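Putative signal recognition particle protein (PDB 5CK4) binds GTP and GDP as an Arf-like GTPase, the beta subunit of the signal recognition particle receptor, and probably serves protein translocation at the endoplasmic reticulum. Local coordinates at residues E237-L240 with G241-R244. Numbering follows the deposited sequence.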
loop_
_atom_site.group_PDB
_atom_site.type_symbol
_atom_site.label_atom_id
_atom_site.label_comp_id
_atom_site.label_asym_id
_atom_site.label_seq_id
_atom_site.Cartn_x
_atom_site.Cartn_y
_atom_site.Cartn_z
ATOM N N GLU A 237 5.373 1.282 -12.718
ATOM C CA GLU A 237 6.147 2.514 -12.861
ATOM C C GLU A 237 5.816 3.216 -14.167
ATOM O O GLU A 237 5.674 4.445 -14.219
ATOM C CB GLU A 237 7.648 2.223 -12.781
ATOM C CG GLU A 237 8.110 2.037 -11.339
ATOM C CD GLU A 237 9.512 1.524 -11.229
ATOM O OE1 GLU A 237 10.043 0.981 -12.226
ATOM O OE2 GLU A 237 10.093 1.667 -10.133
ATOM N N HIS A 238 5.696 2.441 -15.231
ATOM C CA HIS A 238 5.334 3.037 -16.503
ATOM C C HIS A 238 3.903 3.580 -16.480
ATOM O O HIS A 238 3.621 4.632 -17.062
ATOM C CB HIS A 238 5.568 2.063 -17.658
ATOM C CG HIS A 238 7.013 1.946 -18.056
ATOM N ND1 HIS A 238 7.845 0.962 -17.566
ATOM C CD2 HIS A 238 7.776 2.705 -18.878
ATOM C CE1 HIS A 238 9.053 1.108 -18.082
ATOM N NE2 HIS A 238 9.039 2.158 -18.882
ATOM N N GLU A 239 3.002 2.901 -15.784
ATOM C CA GLU A 239 1.630 3.398 -15.757
ATOM C C GLU A 239 1.496 4.659 -14.898
ATOM O O GLU A 239 0.780 5.586 -15.270
ATOM C CB GLU A 239 0.649 2.311 -15.325
ATOM C CG GLU A 239 -0.805 2.755 -15.334
ATOM C CD GLU A 239 -1.410 2.934 -16.724
ATOM O OE1 GLU A 239 -0.734 2.669 -17.738
ATOM O OE2 GLU A 239 -2.579 3.354 -16.792
ATOM N N LEU A 240 2.175 4.692 -13.757
ATOM C CA LEU A 240 2.193 5.883 -12.895
ATOM C C LEU A 240 2.828 7.062 -13.626
ATOM O O LEU A 240 2.369 8.192 -13.507
ATOM C CB LEU A 240 2.959 5.604 -11.583
ATOM C CG LEU A 240 2.314 4.582 -10.641
ATOM C CD1 LEU A 240 3.286 4.180 -9.534
ATOM C CD2 LEU A 240 1.008 5.098 -10.039
ATOM N N GLY A 241 3.899 6.791 -14.369
ATOM C CA GLY A 241 4.482 7.781 -15.258
ATOM C C GLY A 241 3.510 8.285 -16.317
ATOM O O GLY A 241 3.439 9.491 -16.574
ATOM N N ARG A 242 2.766 7.376 -16.949
ATOM C CA ARG A 242 1.794 7.785 -17.961
ATOM C C ARG A 242 0.731 8.708 -17.348
ATOM O O ARG A 242 0.351 9.721 -17.945
ATOM C CB ARG A 242 1.104 6.571 -18.591
ATOM C CG ARG A 242 0.159 6.968 -19.713
ATOM C CD ARG A 242 -0.668 5.797 -20.225
ATOM N NE ARG A 242 -1.569 5.305 -19.189
ATOM C CZ ARG A 242 -2.762 5.830 -18.919
ATOM N NH1 ARG A 242 -3.215 6.862 -19.621
ATOM N NH2 ARG A 242 -3.505 5.320 -17.945
ATOM N N ILE A 243 0.250 8.339 -16.166
ATOM C CA ILE A 243 -0.775 9.125 -15.470
ATOM C C ILE A 243 -0.293 10.539 -15.159
ATOM O O ILE A 243 -0.974 11.517 -15.462
ATOM C CB ILE A 243 -1.226 8.436 -14.154
ATOM C CG1 ILE A 243 -1.922 7.112 -14.472
ATOM C CG2 ILE A 243 -2.177 9.351 -13.350
ATOM C CD1 ILE A 243 -2.075 6.190 -13.273
ATOM N N ARG A 244 0.882 10.659 -14.554
ATOM C CA ARG A 244 1.353 11.994 -14.188
ATOM C C ARG A 244 1.604 12.855 -15.418
ATOM O O ARG A 244 1.351 14.062 -15.391
ATOM C CB ARG A 244 2.580 11.946 -13.266
ATOM C CG ARG A 244 3.880 11.458 -13.918
ATOM C CD ARG A 244 5.041 11.525 -12.926
ATOM N NE ARG A 244 6.327 11.195 -13.545
ATOM C CZ ARG A 244 7.484 11.211 -12.894
ATOM N NH1 ARG A 244 7.510 11.558 -11.610
ATOM N NH2 ARG A 244 8.614 10.899 -13.531
#
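Arg242 reaches back along its helix to Glu239, three residues earlier, and grips the carboxylate with two nitrogens. Followed outward, Arg242 CB first rests 3.5 Å from the backbone O of Glu239. CG stands anti to the backbone N (chi1 -176°), and the chain runs straight on until it bends at chi3, which turns the guanidinium group over to the glutamate. Arg242 CD passes 4.0 Å from Glu239 OE1. Beyond it, Arg242 NE donates to Glu239 OE1 at 3.1 Å, the oxygen lying almost in the guanidinium plane although NE approaches from above the carboxylate plane. Arg242 CZ lies 3.3 Å from Glu239 OE2. At the tip, Arg242 NH2 meets Glu239 OE2 in a salt bridge of 2.5 Å, doubtful as an exact length. Both bonds are nearly straight, yet the carboxylate and guanidinium planes stand 44° apart. Ser183 OG makes a weak hydrogen bond to Glu239 OE2, and the glutamate side chain packs on Ala186 of helix 180-201. An alanine at Glu239 would strip the guanidinium of its carboxylate partner and is likely to set the exposed arginine free to swing. In the backbone, Ile243 N donates to Glu239 O at 2.9 Å; Leu240 and Ile243 both touch Tyr190. The arrangement is an i to i+3 salt bridge on an alpha-helix, here on helix 229-249 where it flanks helix 180-201 in the P-loop GTPase fold.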